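Long-range contacts in histone-lysine N-methyltransferase family member SUVH9 (Arabidopsis thaliana, PDB 4NJ5), which probably binds methylated DNA and recruits RNA polymerase V to chromatin in gene silencing, without binding S-adenosylmethionine or having methyltransferase activity of its own: residues G258-P263 and K357-R362; L282-F287 and I387-G392; N361-F366 and V375-V380. One frame throughout, in Å; residues are numbered along the deposited sequence.

Running from the N terminus, the chain passes G258-P263, just ahead of strand 264-267, and then L282-F287 in the pre-SET region. It continues past the cysteines of the triangular three-zinc cluster before K357-R362 returns to G258-P263 and closes contact 1. N361 and R362 also open contact 3, a short hairpin closure completed at V375-V380. I387-G392 then comes back to L282-F287 as contact 2. Contacts 1 and 2 therefore cross, while contact 3 is nested inside the loop of contact 2. L359 packs on I387 and C388, joining contacts 1 and 2, which tie pre-SET segments to the start of the SET domain, while contact 3 closes a hairpin within it.

Contact 1: residues G258-P263 and K357-R362; sequences GKENVP and KGLRNR
V262 and L359 form the apolar centre: CG2 of V262 lies 3.7 Å from CG of L359, the two side chains crossing at about a right angle. CG1 of V262 lies 3.6 Å from O of R360, and CG2 also sits 3.3 Å from O of N361. E260 crosses L359 likewise, its OE1 3.7 Å from CB. P263 packs its ring carbon CG 3.6 Å from NE of R362, whose chain bends at chi3. No direct hydrogen bond joins G258-P263 to K357-R362. The two are loops leading into strands 264-267 and 363-367, parallel neighbours in one sheet, so the contact lies where pre-SET and SET segments run together. Water supplies the polar links. OE1 of E260 accepts from two waters, one of which also donates to O of L359, 2.8 Å away, and accepts from N of N261; the other makes a weak bond with N of L359. OE2 turns instead to the hydroxyl of Y281. With an alanine at E260, both waters would probably lose their carboxylate acceptor, and the Y281 hydroxyl this partner. A third water donates to O of P263 at 2.9 Å and to O of N361 at 2.8 Å.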
# COMPACT_ATOMS: atom_id res chain seq x y z
N GLY A 258 5.46 15.29 20.28
CA GLY A 258 6.07 14.20 21.04
C GLY A 258 5.07 13.25 21.70
O GLY A 258 5.47 12.32 22.43
N LYS A 259 3.78 13.45 21.44
CA LYS A 259 2.79 12.51 22.01
C LYS A 259 2.62 11.22 21.21
O LYS A 259 2.01 10.26 21.69
CB LYS A 259 1.42 13.14 22.26
CG LYS A 259 1.38 14.17 23.38
CD LYS A 259 0.13 15.03 23.28
CE LYS A 259 0.05 15.99 24.45
NZ LYS A 259 -1.00 17.03 24.24
N GLU A 260 3.16 11.23 19.99
CA GLU A 260 3.27 10.05 19.17
C GLU A 260 4.73 9.61 19.22
O GLU A 260 5.61 10.40 19.59
CB GLU A 260 2.87 10.35 17.73
CG GLU A 260 1.42 10.79 17.52
CD GLU A 260 0.41 9.66 17.63
OE1 GLU A 260 0.76 8.56 18.10
OE2 GLU A 260 -0.76 9.88 17.23
N ASN A 261 4.99 8.37 18.84
CA ASN A 261 6.36 7.85 18.82
C ASN A 261 7.08 8.24 17.54
O ASN A 261 8.29 8.03 17.40
CB ASN A 261 6.36 6.34 19.00
CG ASN A 261 5.86 5.93 20.37
OD1 ASN A 261 6.21 6.54 21.38
ND2 ASN A 261 5.03 4.89 20.41
N VAL A 262 6.33 8.80 16.60
CA VAL A 262 6.89 9.38 15.38
C VAL A 262 6.35 10.79 15.21
O VAL A 262 5.23 11.09 15.64
CB VAL A 262 6.57 8.51 14.14
CG1 VAL A 262 7.46 7.27 14.12
CG2 VAL A 262 5.10 8.12 14.12
N PRO A 263 7.14 11.69 14.61
CA PRO A 263 6.71 13.08 14.42
C PRO A 263 5.59 13.19 13.39
O PRO A 263 5.56 12.41 12.44
CB PRO A 263 7.97 13.78 13.91
CG PRO A 263 8.80 12.68 13.31
CD PRO A 263 8.53 11.47 14.14
N LYS A 357 -0.11 -0.80 19.45
CA LYS A 357 1.22 -0.21 19.25
C LYS A 357 1.15 1.29 18.93
O LYS A 357 2.11 2.02 19.14
CB LYS A 357 1.96 -0.90 18.10
CG LYS A 357 3.00 -1.92 18.52
CD LYS A 357 2.36 -3.22 18.93
CE LYS A 357 3.40 -4.32 19.10
NZ LYS A 357 2.97 -5.31 20.12
N GLY A 358 0.01 1.72 18.40
CA GLY A 358 -0.16 3.12 18.02
C GLY A 358 0.55 3.48 16.73
O GLY A 358 1.19 2.63 16.11
N LEU A 359 0.44 4.74 16.31
CA LEU A 359 1.04 5.21 15.07
C LEU A 359 2.55 4.96 15.04
O LEU A 359 3.24 5.19 16.03
CB LEU A 359 0.74 6.69 14.86
CG LEU A 359 1.48 7.40 13.71
CD1 LEU A 359 1.02 6.87 12.35
CD2 LEU A 359 1.30 8.91 13.79
N ARG A 360 3.04 4.48 13.90
CA ARG A 360 4.46 4.20 13.72
C ARG A 360 4.95 4.71 12.37
O ARG A 360 6.15 4.67 12.08
CB ARG A 360 4.71 2.69 13.81
CG ARG A 360 4.34 1.95 12.54
CD ARG A 360 4.13 0.46 12.80
NE ARG A 360 3.60 -0.23 11.63
CZ ARG A 360 2.32 -0.21 11.26
NH1 ARG A 360 1.43 0.48 11.96
NH2 ARG A 360 1.94 -0.87 10.18
N ASN A 361 4.02 5.17 11.53
CA ASN A 361 4.37 5.72 10.23
C ASN A 361 4.52 7.24 10.28
O ASN A 361 3.87 7.91 11.09
CB ASN A 361 3.31 5.34 9.19
CG ASN A 361 3.39 3.88 8.81
OD1 ASN A 361 2.48 3.10 9.11
ND2 ASN A 361 4.47 3.49 8.14
N ARG A 362 5.37 7.79 9.43
CA ARG A 362 5.56 9.23 9.40
C ARG A 362 4.52 9.87 8.47
O ARG A 362 4.51 9.62 7.27
CB ARG A 362 6.98 9.59 8.97
CG ARG A 362 7.40 11.03 9.28
CD ARG A 362 8.89 11.25 9.06
NE ARG A 362 9.69 10.96 10.25
CZ ARG A 362 10.19 9.76 10.55
NH1 ARG A 362 10.91 9.60 11.66
NH2 ARG A 362 9.99 8.73 9.74
O HOH W 1 -0.84 6.64 18.73
O HOH W 2 2.79 6.79 18.29
O HOH W 3 3.44 10.62 11.67

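Contact 2: residues L282-F287 and I387-G392; sequences LAQTSF and ICEYAG
T285 fits against E389 and the A391-G392 backbone. CB comes 3.3 Å from OE2 of E389. From there OG1, anti to the carbonyl carbon (chi1 -81°), reaches the backbone of the other segment, where N of G392 donates to it over 3.1 Å in a nearly straight bond (162°). CG2 turns the other way, lying 3.5 Å from O of G392 and over one face of the F287 ring, offset toward its rim. The backbone adds two bonds. N of T285 donates to OE2 of E389 at 3.0 Å, coming from well above the carboxylate plane, and N of S286 donates to O of G392. E389 reaches this place with its chain extended throughout. One water bridges its OE1 to OE1 of Q284; another lies 2.7 Å from OE2 of E389 and 2.8 Å from OG1 of T285. Beside these polar links, CB of A391 packs 3.3 Å from O of L282.

The contact fastens a pre-SET loop to I387-G392 of the SET domain. R485, on neighbouring strand 485-490, forms a salt bridge with OE2 of E389 and also donates to O of T285, so one guanidinium serves both sides of the junction. With an arginine and a backbone N-H gathered at OE2, the carboxylate of E389 is likely to stay ionised, its negative charge balanced by R485 although the residue is buried.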
# COMPACT_ATOMS: atom_id res chain seq x y z
N LEU A 282 -4.21 14.66 20.72
CA LEU A 282 -4.60 13.53 21.55
C LEU A 282 -4.39 12.24 20.78
O LEU A 282 -5.10 11.96 19.81
CB LEU A 282 -6.07 13.68 21.96
CG LEU A 282 -6.64 12.56 22.82
CD1 LEU A 282 -5.88 12.42 24.13
CD2 LEU A 282 -8.13 12.77 23.07
N ALA A 283 -3.42 11.44 21.22
CA ALA A 283 -2.96 10.29 20.44
C ALA A 283 -3.92 9.11 20.49
O ALA A 283 -3.96 8.29 19.57
CB ALA A 283 -1.57 9.88 20.87
N GLN A 284 -4.68 9.00 21.57
CA GLN A 284 -5.63 7.91 21.73
C GLN A 284 -6.98 8.47 22.16
O GLN A 284 -7.04 9.45 22.90
CB GLN A 284 -5.14 6.91 22.78
CG GLN A 284 -3.78 6.30 22.47
CD GLN A 284 -3.44 5.16 23.41
OE1 GLN A 284 -4.06 4.10 23.36
NE2 GLN A 284 -2.47 5.38 24.29
N THR A 285 -8.06 7.85 21.68
CA THR A 285 -9.40 8.29 22.02
C THR A 285 -9.63 8.32 23.53
O THR A 285 -9.27 7.38 24.24
CB THR A 285 -10.48 7.41 21.35
OG1 THR A 285 -10.66 7.83 19.99
CG2 THR A 285 -11.81 7.51 22.08
N SER A 286 -10.21 9.42 24.01
CA SER A 286 -10.54 9.54 25.42
C SER A 286 -11.99 9.13 25.69
O SER A 286 -12.93 9.77 25.22
CB SER A 286 -10.29 10.96 25.91
OG SER A 286 -10.76 11.13 27.24
N PHE A 287 -12.15 8.05 26.45
CA PHE A 287 -13.47 7.57 26.82
C PHE A 287 -13.92 8.27 28.10
O PHE A 287 -13.08 8.75 28.86
CB PHE A 287 -13.45 6.04 26.97
CG PHE A 287 -13.24 5.32 25.67
CD1 PHE A 287 -14.25 5.27 24.72
CD2 PHE A 287 -12.02 4.70 25.39
CE1 PHE A 287 -14.05 4.61 23.52
CE2 PHE A 287 -11.83 4.04 24.18
CZ PHE A 287 -12.84 3.99 23.24
N ILE A 387 -2.57 1.85 10.12
CA ILE A 387 -1.99 3.18 9.98
C ILE A 387 -1.95 3.89 11.33
O ILE A 387 -0.88 4.16 11.87
CB ILE A 387 -2.77 4.02 8.94
CG1 ILE A 387 -2.73 3.32 7.57
CG2 ILE A 387 -2.20 5.42 8.83
CD1 ILE A 387 -3.65 3.92 6.53
N CYS A 388 -3.13 4.16 11.88
CA CYS A 388 -3.24 4.86 13.15
C CYS A 388 -4.67 4.75 13.64
O CYS A 388 -5.57 4.33 12.91
CB CYS A 388 -2.91 6.34 12.96
SG CYS A 388 -4.07 7.17 11.86
N GLU A 389 -4.88 5.15 14.89
CA GLU A 389 -6.22 5.24 15.46
C GLU A 389 -6.88 6.51 14.94
O GLU A 389 -6.20 7.45 14.53
CB GLU A 389 -6.12 5.28 16.99
CG GLU A 389 -7.44 5.25 17.74
CD GLU A 389 -7.27 5.12 19.25
OE1 GLU A 389 -6.15 4.81 19.70
OE2 GLU A 389 -8.26 5.32 19.99
N TYR A 390 -8.21 6.52 14.92
CA TYR A 390 -8.97 7.76 14.72
C TYR A 390 -9.35 8.29 16.10
O TYR A 390 -10.35 7.87 16.67
CB TYR A 390 -10.22 7.50 13.87
CG TYR A 390 -11.01 8.76 13.58
CD1 TYR A 390 -12.01 9.19 14.44
CD2 TYR A 390 -10.74 9.53 12.46
CE1 TYR A 390 -12.73 10.34 14.19
CE2 TYR A 390 -11.45 10.69 12.20
CZ TYR A 390 -12.44 11.09 13.07
OH TYR A 390 -13.16 12.24 12.81
N ALA A 391 -8.54 9.21 16.63
CA ALA A 391 -8.66 9.62 18.03
C ALA A 391 -9.44 10.91 18.27
O ALA A 391 -9.11 11.97 17.72
CB ALA A 391 -7.28 9.70 18.69
N GLY A 392 -10.46 10.83 19.11
CA GLY A 392 -11.25 11.98 19.50
C GLY A 392 -11.77 11.80 20.91
O GLY A 392 -11.32 10.91 21.64
O HOH W 4 -5.32 2.88 21.62
O HOH W 5 -10.53 5.39 18.54

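Contact 3: residues N361-F366 and V375-V380; sequences NRLEVF and VRSLDV
The guanidinium of R376 lies flat on one face of the F366 ring, planes 13° apart and centres 3.5 Å apart, a cation-pi stack. At the ring edge, in its plane, lie O of E364, C of V375 and N of R376. At the guanidinium edge, near its plane, OE2 of E364 is modelled 2.4 Å from NH1, shorter than a normal salt bridge, so its length is doubtful; the carboxylate is turned 76° from the guanidinium plane. CG of R376 sits between the backbone N and the carbonyl carbon (chi1 51°); its chain runs beside that of E364 and bends at chi3. E364 and R376 are the hydrogen-bonded pair of an antiparallel hairpin, each N donating to the other's O at 2.9 Å. L363 with S377 and V365 with V375 are non-hydrogen-bonded pairs on the other face, CD2 of L363 3.6 Å from CB of S377. Where the strands give way to loop, OD2 of D379 accepts from opposite faces of its plane: N of R362 at 2.7 Å, and ND2 of N361 at 3.2 Å. R246 and Y250 also hold E364, and K239 of helix 228-240 forms a salt bridge with D379, while strand 264-267 flanks strand 363-367 away from strand 373-377.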
# COMPACT_ATOMS: atom_id res chain seq x y z
N ASN A 361 4.02 5.17 11.53
CA ASN A 361 4.37 5.72 10.23
C ASN A 361 4.52 7.24 10.28
O ASN A 361 3.87 7.91 11.09
CB ASN A 361 3.31 5.34 9.19
CG ASN A 361 3.39 3.88 8.81
OD1 ASN A 361 2.48 3.10 9.11
ND2 ASN A 361 4.47 3.49 8.14
N ARG A 362 5.37 7.79 9.43
CA ARG A 362 5.56 9.23 9.40
C ARG A 362 4.52 9.87 8.47
O ARG A 362 4.51 9.62 7.27
CB ARG A 362 6.98 9.59 8.97
CG ARG A 362 7.40 11.03 9.28
CD ARG A 362 8.89 11.25 9.06
NE ARG A 362 9.69 10.96 10.25
CZ ARG A 362 10.19 9.76 10.55
NH1 ARG A 362 10.91 9.60 11.66
NH2 ARG A 362 9.99 8.73 9.74
N LEU A 363 3.64 10.67 9.05
CA LEU A 363 2.56 11.28 8.30
C LEU A 363 2.70 12.80 8.22
O LEU A 363 3.45 13.42 8.97
CB LEU A 363 1.21 10.93 8.93
CG LEU A 363 0.92 9.45 9.16
CD1 LEU A 363 -0.41 9.29 9.89
CD2 LEU A 363 0.92 8.70 7.85
N GLU A 364 1.94 13.38 7.30
CA GLU A 364 1.99 14.81 7.03
C GLU A 364 0.60 15.37 6.83
O GLU A 364 -0.17 14.89 5.99
CB GLU A 364 2.87 15.08 5.80
CG GLU A 364 2.85 16.51 5.30
CD GLU A 364 3.95 16.77 4.29
OE1 GLU A 364 5.13 16.83 4.70
OE2 GLU A 364 3.64 16.90 3.09
N VAL A 365 0.27 16.38 7.63
CA VAL A 365 -0.97 17.12 7.49
C VAL A 365 -0.65 18.35 6.66
O VAL A 365 0.13 19.20 7.08
CB VAL A 365 -1.51 17.55 8.87
CG1 VAL A 365 -2.77 18.40 8.71
CG2 VAL A 365 -1.79 16.34 9.73
N PHE A 366 -1.23 18.44 5.48
CA PHE A 366 -0.86 19.50 4.55
C PHE A 366 -2.07 20.33 4.14
O PHE A 366 -3.19 19.83 4.05
CB PHE A 366 -0.18 18.91 3.31
CG PHE A 366 -1.09 18.07 2.47
CD1 PHE A 366 -1.34 16.75 2.80
CD2 PHE A 366 -1.70 18.61 1.35
CE1 PHE A 366 -2.18 15.97 2.02
CE2 PHE A 366 -2.54 17.84 0.57
CZ PHE A 366 -2.78 16.52 0.91
N VAL A 375 -4.20 14.56 4.68
CA VAL A 375 -3.15 13.76 5.29
C VAL A 375 -2.53 12.84 4.25
O VAL A 375 -3.24 12.19 3.49
CB VAL A 375 -3.69 12.91 6.45
CG1 VAL A 375 -2.59 12.06 7.05
CG2 VAL A 375 -4.34 13.80 7.51
N ARG A 376 -1.20 12.79 4.22
CA ARG A 376 -0.48 11.89 3.34
C ARG A 376 0.62 11.20 4.14
O ARG A 376 1.00 11.67 5.21
CB ARG A 376 0.12 12.65 2.17
CG ARG A 376 0.95 13.86 2.60
CD ARG A 376 1.84 14.37 1.48
NE ARG A 376 1.14 15.21 0.52
CZ ARG A 376 1.22 16.54 0.48
NH1 ARG A 376 1.99 17.19 1.35
NH2 ARG A 376 0.55 17.22 -0.44
N SER A 377 1.13 10.08 3.63
CA SER A 377 2.19 9.35 4.32
C SER A 377 3.53 9.50 3.61
O SER A 377 3.60 9.43 2.39
CB SER A 377 1.83 7.87 4.42
OG SER A 377 2.92 7.11 4.90
N LEU A 378 4.60 9.69 4.38
CA LEU A 378 5.95 9.69 3.81
C LEU A 378 6.40 8.26 3.56
O LEU A 378 7.29 8.02 2.74
CB LEU A 378 6.96 10.39 4.73
CG LEU A 378 6.65 11.77 5.31
CD1 LEU A 378 7.91 12.40 5.87
CD2 LEU A 378 6.01 12.70 4.29
N ASP A 379 5.80 7.32 4.27
CA ASP A 379 6.19 5.93 4.16
C ASP A 379 5.30 5.20 3.18
O ASP A 379 4.20 5.65 2.85
CB ASP A 379 6.12 5.25 5.53
CG ASP A 379 6.92 5.98 6.59
OD1 ASP A 379 7.96 6.58 6.24
OD2 ASP A 379 6.51 5.96 7.77
N VAL A 380 5.78 4.06 2.69
CA VAL A 380 4.97 3.18 1.87
C VAL A 380 3.95 2.52 2.79
O VAL A 380 4.28 2.12 3.90
CB VAL A 380 5.85 2.11 1.19
CG1 VAL A 380 5.02 0.96 0.67
CG2 VAL A 380 6.68 2.74 0.07